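Local coordinates for protein fatty acid synthase 1, isoform A (Drosophila melanogaster, PDB 6FN6) that probably reduces and dehydrates acyl chains borne on the acyl carrier protein, with NADPH as reductant, as the modifying region of a multifunctional fatty acid synthase, at residues A[381-386]-A[406-411]; A[703-708]-A[731-736]; A[952-957]-A[977-982]; A[109-114]-A[200-205]. One frame throughout, in Å; residues are numbered along the deposited sequence.

Contact 1 (A[381-386]-A[406-411])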
# COMPACT_ATOMS: atom_id res chain seq x y z
N ASP A 381 -45.00 24.18 62.20
CA ASP A 381 -46.15 24.15 63.09
C ASP A 381 -45.73 24.14 64.56
O ASP A 381 -46.31 23.43 65.38
CB ASP A 381 -47.03 22.94 62.78
CG ASP A 381 -47.52 22.93 61.35
OD1 ASP A 381 -47.65 24.02 60.76
OD2 ASP A 381 -47.79 21.83 60.81
N VAL A 382 -44.72 24.94 64.88
CA VAL A 382 -44.22 25.03 66.25
C VAL A 382 -45.15 25.91 67.08
O VAL A 382 -45.39 25.64 68.25
CB VAL A 382 -42.78 25.57 66.27
CG1 VAL A 382 -42.28 25.73 67.71
CG2 VAL A 382 -41.85 24.65 65.49
N LEU A 383 -45.67 26.96 66.46
CA LEU A 383 -46.60 27.86 67.13
C LEU A 383 -48.02 27.31 67.09
O LEU A 383 -48.91 27.82 67.77
CB LEU A 383 -46.55 29.25 66.48
CG LEU A 383 -45.16 29.88 66.36
CD1 LEU A 383 -45.24 31.21 65.63
CD2 LEU A 383 -44.53 30.07 67.74
N SER A 384 -48.22 26.26 66.30
CA SER A 384 -49.52 25.61 66.18
C SER A 384 -49.75 24.65 67.35
O SER A 384 -50.88 24.48 67.81
CB SER A 384 -49.62 24.86 64.86
OG SER A 384 -49.45 25.74 63.76
N ARG A 385 -48.68 24.00 67.79
CA ARG A 385 -48.74 23.03 68.88
C ARG A 385 -49.52 23.57 70.08
O ARG A 385 -49.51 24.78 70.33
CB ARG A 385 -47.33 22.64 69.32
CG ARG A 385 -46.53 21.87 68.29
CD ARG A 385 -46.60 20.36 68.51
NE ARG A 385 -47.90 19.81 68.16
CZ ARG A 385 -48.25 18.54 68.34
NH1 ARG A 385 -47.39 17.68 68.87
NH2 ARG A 385 -49.46 18.13 67.99
N PRO A 386 -50.20 22.68 70.82
CA PRO A 386 -50.99 23.12 71.98
C PRO A 386 -50.11 23.57 73.15
O PRO A 386 -50.45 24.51 73.85
CB PRO A 386 -51.80 21.88 72.35
CG PRO A 386 -50.96 20.74 71.89
CD PRO A 386 -50.25 21.22 70.65
N LEU A 406 -39.46 29.29 61.29
CA LEU A 406 -40.70 28.59 61.59
C LEU A 406 -41.68 28.65 60.42
O LEU A 406 -42.15 29.73 60.05
CB LEU A 406 -41.35 29.17 62.85
CG LEU A 406 -40.45 29.27 64.08
CD1 LEU A 406 -41.16 30.01 65.21
CD2 LEU A 406 -40.01 27.89 64.55
N GLU A 407 -41.97 27.50 59.84
CA GLU A 407 -43.01 27.40 58.82
C GLU A 407 -44.33 27.16 59.52
O GLU A 407 -44.48 26.19 60.28
CB GLU A 407 -42.70 26.29 57.81
CG GLU A 407 -43.85 25.97 56.86
CD GLU A 407 -43.46 25.02 55.74
OE1 GLU A 407 -42.25 24.91 55.44
OE2 GLU A 407 -44.36 24.37 55.16
N GLU A 408 -45.30 28.03 59.28
CA GLU A 408 -46.58 27.96 59.97
C GLU A 408 -47.74 28.07 58.98
O GLU A 408 -47.56 28.48 57.84
CB GLU A 408 -46.69 29.09 61.00
CG GLU A 408 -45.60 29.09 62.06
CD GLU A 408 -45.76 27.97 63.06
OE1 GLU A 408 -46.91 27.54 63.29
OE2 GLU A 408 -44.74 27.52 63.62
N THR A 409 -48.92 27.67 59.43
CA THR A 409 -50.14 27.91 58.66
C THR A 409 -50.58 29.34 58.93
O THR A 409 -50.58 29.80 60.07
CB THR A 409 -51.26 26.93 59.03
OG1 THR A 409 -51.66 27.13 60.39
CG2 THR A 409 -50.79 25.49 58.85
N LEU A 410 -50.96 30.05 57.87
CA LEU A 410 -51.27 31.47 57.97
C LEU A 410 -52.41 31.78 58.95
O LEU A 410 -52.26 32.66 59.80
CB LEU A 410 -51.63 32.03 56.59
CG LEU A 410 -51.85 33.54 56.50
CD1 LEU A 410 -50.69 34.33 57.09
CD2 LEU A 410 -52.08 33.95 55.06
N PRO A 411 -53.54 31.07 58.84
CA PRO A 411 -54.62 31.40 59.77
C PRO A 411 -54.21 31.29 61.24
O PRO A 411 -54.49 32.20 62.02
CB PRO A 411 -55.72 30.38 59.43
CG PRO A 411 -55.04 29.32 58.65
CD PRO A 411 -53.94 29.99 57.92

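Contact 2 (A[703-708]-A[731-736])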
# COMPACT_ATOMS: atom_id res chain seq x y z
N GLY A 703 -15.05 6.46 -11.95
CA GLY A 703 -14.91 5.07 -12.36
C GLY A 703 -15.24 4.80 -13.82
O GLY A 703 -14.73 3.83 -14.39
N GLN A 704 -16.08 5.64 -14.40
CA GLN A 704 -16.49 5.47 -15.79
C GLN A 704 -16.96 4.04 -16.05
O GLN A 704 -16.38 3.33 -16.87
CB GLN A 704 -15.35 5.82 -16.75
CG GLN A 704 -14.71 7.17 -16.50
CD GLN A 704 -13.67 7.52 -17.55
OE1 GLN A 704 -12.55 7.91 -17.22
NE2 GLN A 704 -14.04 7.39 -18.82
N MET A 705 -18.00 3.63 -15.35
CA MET A 705 -18.49 2.26 -15.45
C MET A 705 -19.22 2.05 -16.78
O MET A 705 -19.93 2.94 -17.25
CB MET A 705 -19.41 1.94 -14.27
CG MET A 705 -20.69 2.77 -14.21
SD MET A 705 -21.86 2.12 -12.99
CE MET A 705 -23.16 3.34 -13.09
N LYS A 706 -19.03 0.88 -17.37
CA LYS A 706 -19.65 0.55 -18.65
C LYS A 706 -20.57 -0.65 -18.53
O LYS A 706 -20.38 -1.51 -17.66
CB LYS A 706 -18.58 0.27 -19.71
CG LYS A 706 -18.23 1.45 -20.60
CD LYS A 706 -17.22 2.37 -19.95
CE LYS A 706 -16.83 3.51 -20.88
NZ LYS A 706 -15.72 4.34 -20.32
N LYS A 707 -21.57 -0.71 -19.41
CA LYS A 707 -22.54 -1.79 -19.41
C LYS A 707 -21.84 -3.14 -19.58
O LYS A 707 -20.87 -3.26 -20.33
CB LYS A 707 -23.57 -1.57 -20.52
CG LYS A 707 -24.53 -2.72 -20.76
CD LYS A 707 -25.58 -2.35 -21.79
CE LYS A 707 -26.45 -3.53 -22.18
NZ LYS A 707 -25.69 -4.57 -22.93
N GLY A 708 -22.35 -4.16 -18.88
CA GLY A 708 -21.81 -5.50 -19.00
C GLY A 708 -20.66 -5.78 -18.05
O GLY A 708 -20.26 -6.94 -17.89
N HIS A 731 -27.62 0.68 -15.38
CA HIS A 731 -26.65 0.81 -16.47
C HIS A 731 -26.31 -0.55 -17.09
O HIS A 731 -25.67 -0.61 -18.14
CB HIS A 731 -25.38 1.50 -15.96
CG HIS A 731 -25.48 3.00 -15.94
ND1 HIS A 731 -24.61 3.81 -16.64
CD2 HIS A 731 -26.35 3.83 -15.32
CE1 HIS A 731 -24.94 5.07 -16.45
NE2 HIS A 731 -25.99 5.11 -15.65
N GLY A 732 -26.73 -1.62 -16.43
CA GLY A 732 -26.61 -2.96 -16.99
C GLY A 732 -25.41 -3.76 -16.52
O GLY A 732 -25.04 -4.74 -17.16
N LEU A 733 -24.79 -3.34 -15.43
CA LEU A 733 -23.66 -4.08 -14.88
C LEU A 733 -24.10 -5.31 -14.11
O LEU A 733 -25.22 -5.38 -13.61
CB LEU A 733 -22.81 -3.19 -13.97
CG LEU A 733 -21.85 -2.21 -14.65
CD1 LEU A 733 -22.60 -1.11 -15.40
CD2 LEU A 733 -20.90 -1.61 -13.62
N THR A 734 -23.22 -6.30 -14.04
CA THR A 734 -23.40 -7.43 -13.13
C THR A 734 -22.96 -6.98 -11.74
O THR A 734 -21.86 -6.46 -11.56
CB THR A 734 -22.60 -8.66 -13.59
OG1 THR A 734 -23.15 -9.17 -14.81
CG2 THR A 734 -22.63 -9.76 -12.53
N VAL A 735 -23.83 -7.18 -10.76
CA VAL A 735 -23.59 -6.66 -9.42
C VAL A 735 -23.32 -7.77 -8.41
O VAL A 735 -24.06 -8.75 -8.32
CB VAL A 735 -24.78 -5.79 -8.97
CG1 VAL A 735 -24.64 -5.39 -7.51
CG2 VAL A 735 -24.89 -4.55 -9.84
N PHE A 736 -22.24 -7.59 -7.65
CA PHE A 736 -21.98 -8.38 -6.46
C PHE A 736 -22.14 -7.46 -5.24
O PHE A 736 -21.81 -6.27 -5.32
CB PHE A 736 -20.57 -8.98 -6.50
CG PHE A 736 -20.39 -10.01 -7.58
CD1 PHE A 736 -20.65 -11.35 -7.33
CD2 PHE A 736 -19.96 -9.64 -8.85
CE1 PHE A 736 -20.49 -12.30 -8.33
CE2 PHE A 736 -19.79 -10.59 -9.84
CZ PHE A 736 -20.06 -11.92 -9.58

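Contact 3 (A[952-957]-A[977-982]). With EDO (1,2-ethanediol), chain E.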
# COMPACT_ATOMS: atom_id res chain seq x y z
N ILE A 952 -15.00 46.47 16.86
CA ILE A 952 -14.50 46.41 18.23
C ILE A 952 -13.68 47.65 18.55
O ILE A 952 -12.81 48.05 17.77
CB ILE A 952 -13.67 45.14 18.47
CG1 ILE A 952 -14.53 43.89 18.28
CG2 ILE A 952 -13.02 45.16 19.85
CD1 ILE A 952 -15.64 43.72 19.30
N VAL A 953 -13.96 48.26 19.70
CA VAL A 953 -13.16 49.37 20.20
C VAL A 953 -12.60 49.00 21.57
O VAL A 953 -13.34 48.71 22.50
CB VAL A 953 -13.98 50.66 20.28
CG1 VAL A 953 -13.12 51.82 20.75
CG2 VAL A 953 -14.62 50.97 18.93
N LEU A 954 -11.27 49.02 21.67
CA LEU A 954 -10.60 48.71 22.93
C LEU A 954 -9.89 49.95 23.45
O LEU A 954 -9.08 50.56 22.75
CB LEU A 954 -9.60 47.57 22.74
CG LEU A 954 -10.11 46.30 22.06
CD1 LEU A 954 -8.95 45.34 21.80
CD2 LEU A 954 -11.18 45.61 22.90
N THR A 955 -10.18 50.33 24.70
CA THR A 955 -9.51 51.47 25.31
C THR A 955 -8.33 50.97 26.14
O THR A 955 -8.49 50.10 26.99
CB THR A 955 -10.45 52.30 26.21
OG1 THR A 955 -10.70 51.60 27.43
CG2 THR A 955 -11.76 52.58 25.50
N SER A 956 -7.15 51.51 25.86
CA SER A 956 -5.95 51.16 26.61
C SER A 956 -4.98 52.34 26.64
O SER A 956 -4.61 52.87 25.60
CB SER A 956 -5.26 49.94 26.00
OG SER A 956 -4.12 49.56 26.75
N ARG A 957 -4.58 52.73 27.84
CA ARG A 957 -3.67 53.85 28.00
C ARG A 957 -2.27 53.49 27.50
O ARG A 957 -1.62 54.29 26.84
CB ARG A 957 -3.61 54.29 29.47
CG ARG A 957 -4.97 54.71 30.04
CD ARG A 957 -5.63 55.80 29.21
NE ARG A 957 -4.76 56.96 29.00
CZ ARG A 957 -4.63 57.98 29.85
NH1 ARG A 957 -5.31 58.00 30.99
NH2 ARG A 957 -3.81 58.98 29.56
N VAL A 977 -12.63 41.66 11.23
CA VAL A 977 -13.13 42.52 12.29
C VAL A 977 -12.37 43.84 12.31
O VAL A 977 -11.15 43.88 12.17
CB VAL A 977 -13.04 41.82 13.66
CG1 VAL A 977 -13.48 42.77 14.78
CG2 VAL A 977 -13.89 40.56 13.68
N LYS A 978 -13.11 44.92 12.49
CA LYS A 978 -12.52 46.25 12.62
C LYS A 978 -12.15 46.50 14.08
O LYS A 978 -13.02 46.61 14.94
CB LYS A 978 -13.49 47.32 12.12
CG LYS A 978 -13.01 48.75 12.31
CD LYS A 978 -11.81 49.06 11.43
CE LYS A 978 -11.32 50.48 11.66
NZ LYS A 978 -10.17 50.83 10.79
N VAL A 979 -10.85 46.57 14.34
CA VAL A 979 -10.35 46.77 15.69
C VAL A 979 -9.77 48.17 15.82
O VAL A 979 -8.90 48.57 15.04
CB VAL A 979 -9.30 45.71 16.07
CG1 VAL A 979 -8.92 45.84 17.54
CG2 VAL A 979 -9.82 44.31 15.75
N VAL A 980 -10.24 48.91 16.82
CA VAL A 980 -9.73 50.23 17.11
C VAL A 980 -9.19 50.24 18.53
O VAL A 980 -9.88 49.86 19.47
CB VAL A 980 -10.81 51.31 16.91
CG1 VAL A 980 -10.31 52.68 17.35
CG2 VAL A 980 -11.27 51.36 15.47
N ILE A 981 -7.93 50.67 18.68
CA ILE A 981 -7.34 50.89 19.99
C ILE A 981 -7.42 52.37 20.31
O ILE A 981 -6.73 53.18 19.69
CB ILE A 981 -5.88 50.39 20.06
CG1 ILE A 981 -5.76 48.97 19.52
CG2 ILE A 981 -5.36 50.47 21.49
CD1 ILE A 981 -6.52 47.92 20.30
N ASP A 982 -8.26 52.74 21.28
CA ASP A 982 -8.40 54.14 21.67
C ASP A 982 -7.55 54.40 22.92
O ASP A 982 -7.82 53.85 23.99
CB ASP A 982 -9.86 54.50 21.94
CG ASP A 982 -10.07 55.99 22.10
OD1 ASP A 982 -9.22 56.65 22.75
OD2 ASP A 982 -11.07 56.51 21.58
C1 EDO E . -6.88 50.47 30.47
O1 EDO E . -5.69 51.25 30.37
C2 EDO E . -8.07 51.40 30.64
O2 EDO E . -8.11 52.33 29.54

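Contact 4 (A[109-114]-A[200-205])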
# COMPACT_ATOMS: atom_id res chain seq x y z
N SER A 109 27.03 10.18 4.79
CA SER A 109 27.43 11.56 5.05
C SER A 109 26.26 12.36 5.62
O SER A 109 25.30 12.67 4.91
CB SER A 109 27.93 12.22 3.76
OG SER A 109 28.19 13.60 3.96
N ILE A 110 26.35 12.70 6.90
CA ILE A 110 25.26 13.39 7.58
C ILE A 110 25.01 14.75 6.94
O ILE A 110 23.87 15.23 6.91
CB ILE A 110 25.55 13.54 9.09
CG1 ILE A 110 24.35 14.17 9.82
CG2 ILE A 110 26.80 14.38 9.32
CD1 ILE A 110 23.08 13.34 9.78
N ASP A 111 26.06 15.37 6.41
CA ASP A 111 25.94 16.67 5.76
C ASP A 111 25.11 16.57 4.48
O ASP A 111 24.37 17.49 4.13
CB ASP A 111 27.32 17.25 5.44
CG ASP A 111 28.08 17.66 6.69
OD1 ASP A 111 27.43 18.12 7.66
OD2 ASP A 111 29.32 17.54 6.70
N ASN A 112 25.24 15.44 3.78
CA ASN A 112 24.54 15.24 2.52
C ASN A 112 23.06 14.95 2.72
O ASN A 112 22.26 15.11 1.79
CB ASN A 112 25.19 14.10 1.74
CG ASN A 112 26.31 14.56 0.83
OD1 ASN A 112 27.39 14.93 1.30
ND2 ASN A 112 26.07 14.53 -0.48
N GLU A 113 22.69 14.53 3.92
CA GLU A 113 21.30 14.18 4.21
C GLU A 113 20.44 15.39 4.57
O GLU A 113 19.21 15.30 4.61
CB GLU A 113 21.25 13.16 5.35
CG GLU A 113 21.91 11.82 5.03
CD GLU A 113 21.13 11.01 4.01
OE1 GLU A 113 19.94 10.73 4.25
OE2 GLU A 113 21.72 10.64 2.97
N GLU A 114 21.09 16.53 4.82
CA GLU A 114 20.37 17.74 5.23
C GLU A 114 20.00 18.61 4.03
O GLU A 114 20.55 18.44 2.94
CB GLU A 114 21.22 18.56 6.20
CG GLU A 114 21.77 17.75 7.37
CD GLU A 114 22.11 18.60 8.57
OE1 GLU A 114 23.30 18.96 8.72
OE2 GLU A 114 21.20 18.91 9.36
N VAL A 200 16.36 14.28 10.61
CA VAL A 200 17.82 14.24 10.50
C VAL A 200 18.44 14.85 11.74
O VAL A 200 18.16 16.00 12.09
CB VAL A 200 18.30 14.96 9.23
CG1 VAL A 200 19.79 14.79 9.05
CG2 VAL A 200 17.55 14.46 8.01
N ILE A 201 19.29 14.08 12.41
CA ILE A 201 19.96 14.54 13.62
C ILE A 201 21.47 14.57 13.38
O ILE A 201 22.08 13.55 13.04
CB ILE A 201 19.61 13.66 14.83
CG1 ILE A 201 18.08 13.57 14.98
CG2 ILE A 201 20.24 14.22 16.10
CD1 ILE A 201 17.62 12.59 16.03
N ASN A 202 22.06 15.75 13.57
CA ASN A 202 23.49 15.97 13.34
C ASN A 202 24.14 16.51 14.60
O ASN A 202 24.25 17.73 14.77
CB ASN A 202 23.68 16.94 12.17
CG ASN A 202 25.12 17.02 11.72
OD1 ASN A 202 26.05 16.68 12.45
ND2 ASN A 202 25.32 17.49 10.49
N PRO A 203 24.59 15.62 15.50
CA PRO A 203 25.13 16.06 16.79
C PRO A 203 26.38 16.93 16.68
O PRO A 203 26.51 17.91 17.40
CB PRO A 203 25.46 14.75 17.51
CG PRO A 203 24.77 13.67 16.74
CD PRO A 203 24.67 14.16 15.34
N ALA A 204 27.29 16.56 15.78
CA ALA A 204 28.53 17.29 15.60
C ALA A 204 28.25 18.75 15.24
O ALA A 204 28.83 19.67 15.82
CB ALA A 204 29.38 16.64 14.52
N LYS A 205 27.34 18.94 14.29
CA LYS A 205 26.95 20.27 13.84
C LYS A 205 26.26 21.04 14.95
O LYS A 205 26.41 22.26 15.08
CB LYS A 205 26.04 20.15 12.62
CG LYS A 205 25.64 21.47 11.97
CD LYS A 205 24.24 21.37 11.40
CE LYS A 205 24.05 22.24 10.18
NZ LYS A 205 22.69 22.06 9.59

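Contact 1 (A[381-386]-A[406-411])
The turn that leaves the carboxyl end of strand 374-380 is gripped by Glu408, near the end of the neighbouring parallel strand 402-409. Pairing of the two strands runs up to the start of the turn, where Asp381 N bonds Glu407 O at 2.8 Å, nearly straight. There the carboxylate of Glu408 takes over. Its chain, bent at chi2 (-73°), crosses Leu383 at about a right angle and turns the carboxylate to the amides of the turn. Glu408 OE2 accepts from Leu383 N at 3.0 Å in a straight bond that comes from above the carboxylate plane, 36° out of it, and weakly from Val382 N at 2.9 Å. The other oxygen takes the hydroxyl of Ser384 (Ser384 OG to Glu408 OE1, 3.1 Å), nearly along its own C-O axis. An alanine at Glu408 would leave the two amides and the serine hydroxyl without this shared acceptor, and the turn would probably be freer to shift. Apolar contacts flank the carboxylate: CD2 of Leu406 meets Val382 CG2 at 3.8 Å, and CD1 of Leu406 approaches Leu383 CG at 4.2 Å. Leu383 also packs on Leu420 and Leu421 of helix 410-423. Asp381 OD1 lies 4.4 Å from Glu408 OE1, like charges that the donors round Glu408 would probably offset. The parallel strands, with strand 438-445 running antiparallel between 402-409 and 426-433, are as in a class I methyltransferase sheet, consistent with the non-catalytic methyltransferase-like domain of animal fatty acid synthases.

Contact 2 (A[703-708]-A[731-736])
Helix 719-731 ends in a Schellman motif with Gly732 as its C-prime residue, and this helix end rests on the loop 703-708 through Met705, Lys707 and Gly708. Met705 reaches across with a chain extended beyond CG and sets its methyl over one face of the His731 ring. Met705 CE lies 3.8 Å from the centroid of the His731 ring and only 14° off the normal, a CH-pi contact, while the sulfur sits obliquely to the ring. On the way, Met705 CB and SD both run beside Leu733 CD2, CB at 3.9 Å. The other branch of Leu733, CD1, turns to the backbone of the loop at Lys706 O. The single hydrogen bond between the segments runs from Gly708 N to Gly732 O at 3.2 Å, with the donor well above the carbonyl plane, 63° out of it. Alongside, Lys707 lays its CB against His731 O at 3.3 Å. Gly732 has positive phi, and at its backbone angles a CB would jam against the preceding carbonyl O, so glycine fits the C-prime position. Met705 and Leu733 also touch Leu783, so the apolar side of the contact packs on strand 781-786 of the parallel sheet. A strand, a helix carrying a GxGxxG-like turn before it, and the next parallel strand are what one expects of the Rossmann-type nucleotide-binding half of a medium-chain reductase, here the enoylreductase.

Contact 3 (A[952-957]-A[977-982])
Leu954 can be followed outward from strand 951-955 toward Ile981 on the neighbouring strand 978-982. Leu954 CB lies 3.9 Å from Ile981 CD1 and also near Val980 O. CG is the branch point, and chi2 (173°) points one methyl at Ile981: Leu954 CD1 meets Ile981 CD1 at 3.8 Å, with Val979 CG1 a little farther on. The other methyl, CD2, turns from strand 978-982; beyond the pair, Leu954 packs on Thr941 of helix 935-946 and on Leu933 in the glycine-rich turn. Farther back on this face, Ile952 CG1 touches Val977 CG1 at 3.8 Å. The opposite face carries Val953, Thr955, Val980 and Asp982, against helix 989-1002. Between the strands the backbones pair in parallel: Leu954 N gives a nearly straight bond to Val980 O at 2.7 Å, Leu954 O receives Asp982 N at 2.8 Å, and Ser956 N closes the ladder on Asp982 O at 3.1 Å. At the carboxyl end a molecule of 1,2-ethanediol, probably from the crystallisation liquor, takes Arg957 N on its O1 at 3.1 Å, and its O2 lies by Thr955, whose hydroxyl is bonded to Gly931 N. The strand axes diverge by 22°. Strand 951-955, helix 963-974 and edge strand 978-982 form the beta-alpha-beta crossover of a Rossmann fold, the ketoreductase domain of the short-chain dehydrogenase/reductase kind.

Contact 4 (A[109-114]-A[200-205])
Glu114, Val200 and Ile110 have the most surface buried here, and Asn202 sits between the polar and apolar halves. Glu114 stretches over Val200, its CG at 3.9 Å from Val200 CG1, and delivers its carboxylate to the start of helix 203-210. There OE1 is met by two donors. Asn202 ND2 bonds Glu114 OE1 at 3.1 Å, reaching it from above the carboxylate plane while OE1 stays close to the plane of the amide; the two planes are 56° apart. Lys205 comes from the opposite direction and makes a salt bridge, Lys205 NZ to Glu114 OE1 3.3 Å, with weak bonds to both oxygens. Asn202 uses its other end on its own helix: OD1 accepts from Lys205 N at 3.2 Å, making Asn202 the N-cap. Ile110 lies against the same amide, its CG1 3.5 Å from Asn202 CG. Ile110 CG1, anti to the backbone N, and the turn at chi2 (63°) bring CD1 to 3.7 Å from Val200 CG1. An alanine in place of Asn202 would remove the N-cap acceptor and the amide donor, and would probably leave Glu114 to Lys205 alone within this contact and the first helical turn without its cap. The end of the predicted N-terminal hotdog region and the residues that follow are thus tied to the predicted C-terminal one by Asn202 and Lys205 on Glu114, by Glu113 on Arg198 and by Ile110 on Val200. Near a helix start and a lysine, the carboxylate would be expected to stay ionised.

Contact 1 is the most buried of the four; contacts 2, 3 and 4 are only partly buried, each mixing interior and surface residues. No two touch: contacts 1 and 4 have centres about 90 Å apart, and even contacts 2 and 4 stay about 39 Å apart at their nearest atoms. They hold different elements in four domains. Contacts 2 and 3 both belong to Rossmann-type halves, yet contact 3 pairs two strands by a full ladder whereas contact 2 joins a loop to a helix end, chiefly through apolar packing. In contacts 1 and 4 a glutamate does the tying, in one collecting backbone amides of a turn, in the other facing an amide and a lysine at a helix start.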